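Local atomic coordinates of chitin oligosaccahride binding protein NagB1 (Paenibacillus sp. FPU-7, PDB entry 7EHP), a protein that binds chitin oligosaccharides such as N,N'-diacetylchitobiose as an extracellular solute-binding protein, probably handing them to a membrane transporter. Residues S4-Q9 against K45-E50; E22-R27 against I304-S309; P61-D66 against E294-A299. One frame throughout, in Å; residues are numbered along the deposited sequence.

Interaction 1: residues S4-Q9 against K45-E50; sequences SLRHTQ and KVNRFE. With NAG (2-acetamido-2-deoxy-beta-D-glucopyranose), chain C.
R6 and N47 carry the polar link between strand 3-7 and helix 44-58. R6 NH1 donates to N47 OD1 at 3.0 Å, with an angle of 158° at the hydrogen. The acceptor lies at the guanidinium edge, close to its plane, while the amide stands almost perpendicular to that plane. N47 reaches the strand because its CG is anti to the backbone N (chi1 -176°). R6 NH2 forms salt bridges with E40 and E55, so the guanidinium has two acidic partners beyond N47.

Van der Waals packing adds a little: the T8 methyl CG2 lies on the N47 amide, 3.8 Å from ND2, a nitrogen that also makes a weak hydrogen bond to D66 O, and the two side chains cross at about a right angle.

The residues right after N47, R48 and F49, face the sugar. R48, extended from CG to NE, puts NH1 2.8 Å from NAG O3 and makes a weak hydrogen bond from the same nitrogen to NAG O7; D72 and D354 hold the guanidinium by salt bridges. F49 CE2 lies 4.0 Å from the acetamide methyl C8.

Strand 3-7 runs parallel to both its neighbours, 37-41 and 64-68, with H7 turned to helix 15-31 and N47 packed on R6 from helix 44-58.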
loop_
_atom_site.group_PDB
_atom_site.type_symbol
_atom_site.label_atom_id
_atom_site.label_comp_id
_atom_site.label_asym_id
_atom_site.label_seq_id
_atom_site.Cartn_x
_atom_site.Cartn_y
_atom_site.Cartn_z
ATOM N N SER A 4 9.282 4.748 22.476
ATOM C CA SER A 4 9.686 4.244 21.170
ATOM C C SER A 4 8.631 4.548 20.115
ATOM O O SER A 4 7.425 4.401 20.351
ATOM C CB SER A 4 9.938 2.738 21.242
ATOM O OG SER A 4 8.928 2.103 22.003
ATOM N N LEU A 5 9.096 4.975 18.944
ATOM C CA LEU A 5 8.229 5.317 17.820
ATOM C C LEU A 5 8.751 4.531 16.623
ATOM O O LEU A 5 9.733 4.937 16.001
ATOM C CB LEU A 5 8.224 6.818 17.537
ATOM C CG LEU A 5 7.006 7.352 16.760
ATOM C CD1 LEU A 5 6.937 8.885 16.768
ATOM C CD2 LEU A 5 6.935 6.840 15.339
ATOM N N ARG A 6 8.083 3.427 16.294
ATOM C CA ARG A 6 8.504 2.569 15.188
ATOM C C ARG A 6 7.869 3.051 13.884
ATOM O O ARG A 6 6.643 3.177 13.786
ATOM C CB ARG A 6 8.117 1.119 15.467
ATOM C CG ARG A 6 8.173 0.213 14.232
ATOM C CD ARG A 6 9.582 -0.254 13.937
ATOM N NE ARG A 6 10.268 -0.794 15.114
ATOM C CZ ARG A 6 10.019 -1.972 15.684
ATOM N NH1 ARG A 6 9.090 -2.798 15.201
ATOM N NH2 ARG A 6 10.715 -2.333 16.749
ATOM N N HIS A 7 8.699 3.311 12.884
ATOM C CA HIS A 7 8.222 3.771 11.589
ATOM C C HIS A 7 8.978 3.026 10.496
ATOM O O HIS A 7 10.008 2.386 10.741
ATOM C CB HIS A 7 8.440 5.275 11.432
ATOM C CG HIS A 7 9.888 5.639 11.364
ATOM N ND1 HIS A 7 10.596 5.632 10.181
ATOM C CD2 HIS A 7 10.782 5.939 12.335
ATOM C CE1 HIS A 7 11.855 5.947 10.422
ATOM N NE2 HIS A 7 11.993 6.142 11.721
ATOM N N THR A 8 8.490 3.148 9.263
ATOM C CA THR A 8 9.118 2.471 8.135
ATOM C C THR A 8 9.718 3.441 7.131
ATOM O O THR A 8 10.017 3.038 5.996
ATOM C CB THR A 8 8.109 1.557 7.436
ATOM O OG1 THR A 8 7.044 2.346 6.904
ATOM C CG2 THR A 8 7.529 0.552 8.424
ATOM N N GLN A 9 9.899 4.711 7.504
ATOM C CA GLN A 9 10.368 5.722 6.547
ATOM C C GLN A 9 11.898 5.717 6.516
ATOM O O GLN A 9 12.569 6.603 7.034
ATOM C CB GLN A 9 9.810 7.100 6.897
ATOM C CG GLN A 9 8.274 7.195 6.980
ATOM C CD GLN A 9 7.576 6.467 5.837
ATOM O OE1 GLN A 9 7.870 6.701 4.656
ATOM N NE2 GLN A 9 6.642 5.580 6.179
ATOM N N LYS A 45 8.556 -4.224 4.864
ATOM C CA LYS A 45 8.243 -5.644 4.921
ATOM C C LYS A 45 8.868 -6.310 6.138
ATOM O O LYS A 45 8.316 -7.278 6.665
ATOM C CB LYS A 45 8.716 -6.338 3.643
ATOM C CG LYS A 45 10.239 -6.379 3.469
ATOM C CD LYS A 45 10.631 -7.083 2.170
ATOM C CE LYS A 45 12.100 -7.481 2.202
ATOM N NZ LYS A 45 12.532 -8.255 1.005
ATOM N N VAL A 46 10.031 -5.831 6.583
ATOM C CA VAL A 46 10.627 -6.393 7.787
ATOM C C VAL A 46 9.773 -6.047 9.005
ATOM O O VAL A 46 9.446 -6.915 9.821
ATOM C CB VAL A 46 12.076 -5.902 7.956
ATOM C CG1 VAL A 46 12.609 -6.325 9.329
ATOM C CG2 VAL A 46 12.960 -6.405 6.817
ATOM N N ASN A 47 9.388 -4.774 9.136
ATOM C CA ASN A 47 8.541 -4.371 10.253
ATOM C C ASN A 47 7.238 -5.153 10.269
ATOM O O ASN A 47 6.865 -5.758 11.287
ATOM C CB ASN A 47 8.236 -2.878 10.165
ATOM C CG ASN A 47 7.448 -2.391 11.365
ATOM O OD1 ASN A 47 7.861 -2.612 12.489
ATOM N ND2 ASN A 47 6.295 -1.757 11.130
ATOM N N ARG A 48 6.530 -5.153 9.136
ATOM C CA ARG A 48 5.149 -5.617 9.126
ATOM C C ARG A 48 5.061 -7.134 9.219
ATOM O O ARG A 48 4.201 -7.667 9.929
ATOM C CB ARG A 48 4.438 -5.130 7.866
ATOM C CG ARG A 48 2.954 -5.451 7.894
ATOM C CD ARG A 48 2.284 -5.120 6.591
ATOM N NE ARG A 48 0.858 -5.432 6.632
ATOM C CZ ARG A 48 0.060 -5.393 5.569
ATOM N NH1 ARG A 48 0.556 -5.055 4.379
ATOM N NH2 ARG A 48 -1.233 -5.677 5.695
ATOM N N PHE A 49 5.947 -7.845 8.525
ATOM C CA PHE A 49 5.799 -9.278 8.346
ATOM C C PHE A 49 6.701 -10.113 9.246
ATOM O O PHE A 49 6.510 -11.333 9.301
ATOM C CB PHE A 49 6.055 -9.658 6.869
ATOM C CG PHE A 49 5.170 -8.932 5.899
ATOM C CD1 PHE A 49 3.825 -8.744 6.174
ATOM C CD2 PHE A 49 5.677 -8.442 4.713
ATOM C CE1 PHE A 49 3.006 -8.091 5.294
ATOM C CE2 PHE A 49 4.873 -7.780 3.829
ATOM C CZ PHE A 49 3.525 -7.594 4.121
ATOM N N GLU A 50 7.671 -9.509 9.945
ATOM C CA GLU A 50 8.536 -10.273 10.844
ATOM C C GLU A 50 8.733 -9.612 12.209
ATOM O O GLU A 50 8.392 -10.208 13.234
ATOM C CB GLU A 50 9.902 -10.518 10.209
ATOM C CG GLU A 50 9.870 -11.560 9.062
ATOM C CD GLU A 50 9.845 -13.024 9.558
ATOM O OE1 GLU A 50 8.874 -13.758 9.242
ATOM O OE2 GLU A 50 10.801 -13.448 10.250
HETATM C C1 NAG C . 2.025 -1.084 1.394
HETATM C C2 NAG C . 2.114 -2.523 1.892
HETATM C C3 NAG C . 1.170 -3.412 1.097
HETATM C C4 NAG C . -0.243 -2.855 1.165
HETATM C C5 NAG C . -0.261 -1.399 0.705
HETATM C C6 NAG C . -1.618 -0.744 0.836
HETATM C C7 NAG C . 4.107 -3.512 2.934
HETATM C C8 NAG C . 5.491 -4.012 2.714
HETATM N N2 NAG C . 3.477 -3.034 1.851
HETATM O O3 NAG C . 1.196 -4.722 1.641
HETATM O O4 NAG C . -1.116 -3.606 0.332
HETATM O O5 NAG C . 0.660 -0.620 1.480
HETATM O O6 NAG C . -2.151 -0.879 2.148
HETATM O O7 NAG C . 3.569 -3.547 4.046
#

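Interaction 2: residues E22-R27 against I304-S309; sequences EDIAQR and IKIMYS
I306, which packs on I24 across the contact, gives its carbonyl O to S309 OG at 2.9 Å, and the same hydroxyl caps the backbone N of M312. S309 is thus the N-cap of helix 310-320, tied back to the end of helix 294-307 through the inverse gamma turn centred on Y308. This is helix-on-helix packing in the periplasmic-binding-protein fold: helix 15-31, near the N-terminus, lies against helix 294-307, from far along the chain.

Between them the chemistry is apolar. I24 CG1 touches I306 CG2 at 3.6 Å, the two isoleucines sliding past each other in opposite directions. I24 CD1 goes on to M307, 3.6 Å from CE and 3.7 Å from SD, and the methionine crosses it at about a right angle, bent at chi2 (63°) so that its thioether folds over that methyl. With I24 cut back to an alanine, I306 CG2 and the M307 thioether would lose the branch they both lean on, and the thioether is likely to turn more freely.

One turn along helix 15-31, I306 CD1 rests on R27 CB at 3.8 Å. The R27 guanidinium continues to a salt bridge with E311, and D23 pairs with R315, so charges flank the apolar patch. On the sheet side, M307 CG sits 3.9 Å above the centre of the Y308 ring, whose OH hydrogen-bonds L113 O.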
loop_
_atom_site.group_PDB
_atom_site.type_symbol
_atom_site.label_atom_id
_atom_site.label_comp_id
_atom_site.label_asym_id
_atom_site.label_seq_id
_atom_site.Cartn_x
_atom_site.Cartn_y
_atom_site.Cartn_z
ATOM N N GLU A 22 10.479 13.535 12.614
ATOM C CA GLU A 22 11.396 14.167 13.561
ATOM C C GLU A 22 10.838 15.484 14.091
ATOM O O GLU A 22 11.061 15.831 15.262
ATOM C CB GLU A 22 12.758 14.393 12.902
ATOM C CG GLU A 22 13.497 13.092 12.582
ATOM C CD GLU A 22 14.653 13.276 11.625
ATOM O OE1 GLU A 22 14.959 14.443 11.273
ATOM O OE2 GLU A 22 15.266 12.249 11.229
ATOM N N ASP A 23 10.152 16.255 13.237
ATOM C CA ASP A 23 9.488 17.467 13.720
ATOM C C ASP A 23 8.417 17.116 14.740
ATOM O O ASP A 23 8.327 17.739 15.808
ATOM C CB ASP A 23 8.873 18.254 12.557
ATOM C CG ASP A 23 9.917 18.901 11.671
ATOM O OD1 ASP A 23 11.114 18.798 11.998
ATOM O OD2 ASP A 23 9.545 19.515 10.642
ATOM N N ILE A 24 7.594 16.108 14.424
ATOM C CA ILE A 24 6.571 15.660 15.366
ATOM C C ILE A 24 7.218 15.223 16.683
ATOM O O ILE A 24 6.715 15.534 17.772
ATOM C CB ILE A 24 5.706 14.545 14.728
ATOM C CG1 ILE A 24 4.841 15.117 13.591
ATOM C CG2 ILE A 24 4.813 13.891 15.786
ATOM C CD1 ILE A 24 4.105 14.063 12.725
ATOM N N ALA A 25 8.376 14.561 16.609
ATOM C CA ALA A 25 9.019 14.054 17.817
ATOM C C ALA A 25 9.499 15.194 18.734
ATOM O O ALA A 25 9.149 15.203 19.919
ATOM C CB ALA A 25 10.155 13.099 17.429
ATOM N N GLN A 26 10.296 16.181 18.234
ATOM C CA GLN A 26 10.477 17.402 19.049
ATOM C C GLN A 26 9.199 18.022 19.576
ATOM O O GLN A 26 9.210 18.465 20.730
ATOM C CB GLN A 26 11.251 18.556 18.425
ATOM C CG GLN A 26 10.971 19.032 16.965
ATOM C CD GLN A 26 11.500 20.461 16.945
ATOM O OE1 GLN A 26 11.419 21.119 18.077
ATOM N NE2 GLN A 26 12.219 20.953 15.874
ATOM N N ARG A 27 8.126 18.131 18.784
ATOM C CA ARG A 27 6.977 18.844 19.336
ATOM C C ARG A 27 6.380 18.064 20.492
ATOM O O ARG A 27 5.951 18.656 21.489
ATOM C CB ARG A 27 5.990 19.094 18.225
ATOM C CG ARG A 27 6.363 20.241 17.341
ATOM C CD ARG A 27 5.132 20.641 16.588
ATOM N NE ARG A 27 5.430 21.043 15.231
ATOM C CZ ARG A 27 4.515 21.508 14.385
ATOM N NH1 ARG A 27 3.239 21.616 14.772
ATOM N NH2 ARG A 27 4.881 21.861 13.153
ATOM N N ILE A 304 -0.733 11.840 18.491
ATOM C CA ILE A 304 -1.999 11.866 17.763
ATOM C C ILE A 304 -2.397 13.296 17.430
ATOM O O ILE A 304 -2.785 13.603 16.294
ATOM C CB ILE A 304 -3.081 11.145 18.581
ATOM C CG1 ILE A 304 -2.775 9.652 18.633
ATOM C CG2 ILE A 304 -4.454 11.399 17.980
ATOM C CD1 ILE A 304 -3.688 8.883 19.554
ATOM N N LYS A 305 -2.279 14.199 18.402
ATOM C CA LYS A 305 -2.711 15.574 18.183
ATOM C C LYS A 305 -1.896 16.243 17.086
ATOM O O LYS A 305 -2.432 17.028 16.296
ATOM C CB LYS A 305 -2.614 16.364 19.492
ATOM C CG LYS A 305 -3.288 17.712 19.408
ATOM C CD LYS A 305 -3.449 18.338 20.776
ATOM C CE LYS A 305 -3.701 19.832 20.631
ATOM N NZ LYS A 305 -3.622 20.557 21.924
ATOM N N ILE A 306 -0.603 15.934 17.004
ATOM C CA ILE A 306 0.238 16.582 16.004
ATOM C C ILE A 306 0.120 15.877 14.650
ATOM O O ILE A 306 -0.148 16.515 13.623
ATOM C CB ILE A 306 1.695 16.639 16.506
ATOM C CG1 ILE A 306 1.756 17.438 17.814
ATOM C CG2 ILE A 306 2.610 17.268 15.470
ATOM C CD1 ILE A 306 2.863 17.004 18.773
ATOM N N MET A 307 0.297 14.551 14.620
ATOM C CA MET A 307 0.280 13.841 13.334
ATOM C C MET A 307 -1.075 13.964 12.644
ATOM O O MET A 307 -1.154 14.230 11.438
ATOM C CB MET A 307 0.642 12.369 13.545
ATOM C CG MET A 307 0.508 11.466 12.297
ATOM S SD MET A 307 1.622 11.935 10.955
ATOM C CE MET A 307 3.048 10.917 11.305
ATOM N N TYR A 308 -2.154 13.783 13.391
ATOM C CA TYR A 308 -3.490 13.750 12.811
ATOM C C TYR A 308 -4.113 15.141 12.904
ATOM O O TYR A 308 -5.109 15.386 13.582
ATOM C CB TYR A 308 -4.327 12.682 13.497
ATOM C CG TYR A 308 -3.698 11.323 13.362
ATOM C CD1 TYR A 308 -3.833 10.599 12.184
ATOM C CD2 TYR A 308 -2.961 10.766 14.406
ATOM C CE1 TYR A 308 -3.238 9.358 12.036
ATOM C CE2 TYR A 308 -2.364 9.525 14.271
ATOM C CZ TYR A 308 -2.513 8.823 13.084
ATOM O OH TYR A 308 -1.942 7.586 12.936
ATOM N N SER A 309 -3.495 16.056 12.176
ATOM C CA SER A 309 -3.907 17.443 12.128
ATOM C C SER A 309 -3.923 17.876 10.676
ATOM O O SER A 309 -3.252 17.285 9.824
ATOM C CB SER A 309 -2.947 18.348 12.919
ATOM O OG SER A 309 -1.710 18.446 12.211
#

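Interaction 3: residues P61-D66 against E294-A299; sequences PPKIFD and EREKKA
K63, in the loop just ahead of strand 64-68, and E296, in the first turn of helix 294-307, bring the two backbones to 7.5 Å between their CA atoms. The lysine bends at chi2 (-44°) and again at chi4 (-46°), which carries its methylene end across the glutamate instead of pointing the ammonium straight at it. As a result CE is the atom that touches, 3.5 Å from E296 OE2 and 3.7 Å from OE1, whereas NZ stays 3.9 Å from OE2: a salt bridge, but a long one. Charge attraction here is therefore likely to be modest.

E296 has a firmer hold on its other oxygen, for OE1 accepts from the backbone N of N293, immediately before the helix, as the glutamate of a capping box does. In this lobe of the solute-binding fold, strand 64-68 runs parallel to strand 3-7 and antiparallel to strand 277-288, the strand that precedes helix 294-307 in the chain. A backbone hydrogen bond joins K63 to S289, and S4 OG hydrogen-bonds its N.

I64 and A299 both turn their CB toward the other segment and are partly covered by it, while the E296 side chain lies against V3.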
loop_
_atom_site.group_PDB
_atom_site.type_symbol
_atom_site.label_atom_id
_atom_site.label_comp_id
_atom_site.label_asym_id
_atom_site.label_seq_id
_atom_site.Cartn_x
_atom_site.Cartn_y
_atom_site.Cartn_z
ATOM N N PRO A 61 5.725 -4.797 22.089
ATOM C CA PRO A 61 5.768 -3.943 20.893
ATOM C C PRO A 61 6.285 -2.561 21.245
ATOM O O PRO A 61 6.327 -2.192 22.430
ATOM C CB PRO A 61 4.298 -3.885 20.461
ATOM C CG PRO A 61 3.564 -3.991 21.763
ATOM C CD PRO A 61 4.331 -5.045 22.505
ATOM N N PRO A 62 6.662 -1.751 20.253
ATOM C CA PRO A 62 7.018 -0.361 20.547
ATOM C C PRO A 62 5.820 0.353 21.148
ATOM O O PRO A 62 4.703 -0.170 21.162
ATOM C CB PRO A 62 7.393 0.205 19.171
ATOM C CG PRO A 62 7.750 -1.023 18.357
ATOM C CD PRO A 62 6.713 -2.005 18.803
ATOM N N LYS A 63 6.050 1.570 21.656
ATOM C CA LYS A 63 4.920 2.306 22.230
ATOM C C LYS A 63 4.041 2.900 21.131
ATOM O O LYS A 63 2.812 2.915 21.251
ATOM C CB LYS A 63 5.426 3.389 23.189
ATOM C CG LYS A 63 6.161 2.838 24.445
ATOM C CD LYS A 63 5.399 1.649 25.059
ATOM C CE LYS A 63 6.108 0.998 26.254
ATOM N NZ LYS A 63 7.567 0.744 26.038
ATOM N N ILE A 64 4.653 3.356 20.042
ATOM C CA ILE A 64 3.954 3.846 18.862
ATOM C C ILE A 64 4.564 3.126 17.664
ATOM O O ILE A 64 5.790 3.016 17.578
ATOM C CB ILE A 64 4.105 5.378 18.712
ATOM C CG1 ILE A 64 3.637 6.109 19.976
ATOM C CG2 ILE A 64 3.382 5.887 17.455
ATOM C CD1 ILE A 64 4.280 7.482 20.151
ATOM N N PHE A 65 3.727 2.625 16.742
ATOM C CA PHE A 65 4.276 1.760 15.697
ATOM C C PHE A 65 3.466 1.817 14.412
ATOM O O PHE A 65 2.233 1.855 14.433
ATOM C CB PHE A 65 4.364 0.296 16.150
ATOM C CG PHE A 65 3.196 -0.157 16.977
ATOM C CD1 PHE A 65 2.030 -0.610 16.368
ATOM C CD2 PHE A 65 3.266 -0.140 18.362
ATOM C CE1 PHE A 65 0.950 -1.038 17.131
ATOM C CE2 PHE A 65 2.196 -0.560 19.129
ATOM C CZ PHE A 65 1.044 -1.007 18.525
ATOM N N ASP A 66 4.184 1.799 13.296
ATOM C CA ASP A 66 3.555 1.644 11.991
ATOM C C ASP A 66 2.714 0.370 11.986
ATOM O O ASP A 66 3.233 -0.727 12.224
ATOM C CB ASP A 66 4.640 1.602 10.919
ATOM C CG ASP A 66 4.082 1.642 9.524
ATOM O OD1 ASP A 66 3.297 0.739 9.160
ATOM O OD2 ASP A 66 4.424 2.593 8.791
ATOM N N GLU A 294 1.838 6.843 32.345
ATOM C CA GLU A 294 1.289 8.198 32.276
ATOM C C GLU A 294 2.048 9.098 31.299
ATOM O O GLU A 294 1.419 9.756 30.461
ATOM C CB GLU A 294 1.252 8.843 33.671
ATOM C CG GLU A 294 2.609 9.027 34.340
ATOM C CD GLU A 294 2.565 10.013 35.494
ATOM O OE1 GLU A 294 1.504 10.656 35.694
ATOM O OE2 GLU A 294 3.601 10.158 36.181
ATOM N N ARG A 295 3.389 9.187 31.404
ATOM C CA ARG A 295 4.133 9.975 30.419
ATOM C C ARG A 295 3.950 9.381 29.031
ATOM O O ARG A 295 3.811 10.116 28.047
ATOM C CB ARG A 295 5.642 10.037 30.714
ATOM C CG ARG A 295 6.136 10.429 32.101
ATOM C CD ARG A 295 5.701 11.789 32.657
ATOM N NE ARG A 295 6.201 12.973 31.952
ATOM C CZ ARG A 295 5.948 14.212 32.366
ATOM N NH1 ARG A 295 5.252 14.392 33.482
ATOM N NH2 ARG A 295 6.407 15.265 31.699
ATOM N N GLU A 296 3.954 8.045 28.944
ATOM C CA GLU A 296 3.852 7.360 27.659
ATOM C C GLU A 296 2.529 7.679 26.996
ATOM O O GLU A 296 2.480 8.046 25.818
ATOM C CB GLU A 296 4.010 5.844 27.855
ATOM C CG GLU A 296 5.455 5.413 28.083
ATOM C CD GLU A 296 5.617 3.969 28.536
ATOM O OE1 GLU A 296 4.604 3.288 28.796
ATOM O OE2 GLU A 296 6.777 3.517 28.622
ATOM N N LYS A 297 1.442 7.568 27.754
ATOM C CA LYS A 297 0.137 7.925 27.224
ATOM C C LYS A 297 0.115 9.389 26.801
ATOM O O LYS A 297 -0.370 9.726 25.714
ATOM C CB LYS A 297 -0.938 7.630 28.273
ATOM C CG LYS A 297 -2.320 7.329 27.716
ATOM C CD LYS A 297 -2.957 6.174 28.486
ATOM C CE LYS A 297 -4.381 5.885 28.014
ATOM N NZ LYS A 297 -4.966 4.668 28.681
ATOM N N LYS A 298 0.654 10.277 27.646
ATOM C CA LYS A 298 0.711 11.688 27.281
ATOM C C LYS A 298 1.458 11.881 25.968
ATOM O O LYS A 298 1.088 12.735 25.153
ATOM C CB LYS A 298 1.388 12.506 28.386
ATOM C CG LYS A 298 0.568 12.742 29.650
ATOM C CD LYS A 298 1.382 13.593 30.647
ATOM C CE LYS A 298 1.276 13.079 32.079
ATOM N NZ LYS A 298 2.503 13.389 32.886
ATOM N N ALA A 299 2.529 11.107 25.761
ATOM C CA ALA A 299 3.289 11.205 24.520
ATOM C C ALA A 299 2.471 10.699 23.339
ATOM O O ALA A 299 2.492 11.296 22.256
ATOM C CB ALA A 299 4.592 10.422 24.635
#

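Overall arrangement
Interaction 1 is the buried one and reaches the sugar; interaction 2 is partly buried, and interaction 3 sits at the surface. Interactions 1 and 3 share a sheet: strands 3-7 and 64-68 are neighbours, joined by probable hydrogen bonds from R6 N to I64 O and from D66 N to R6 O. Interactions 2 and 3 use opposite ends of helix 294-307, their centres about 13 Å apart, and interaction 3 is nested inside the loop that interaction 2 closes. Chemistry follows place: a directed arginine-amide bond in the buried layer, with the sugar met by the following residues of the same helix, aliphatic and thioether packing between two helices, and a loose lysine-glutamate pair at the surface, just ahead of strand 64-68.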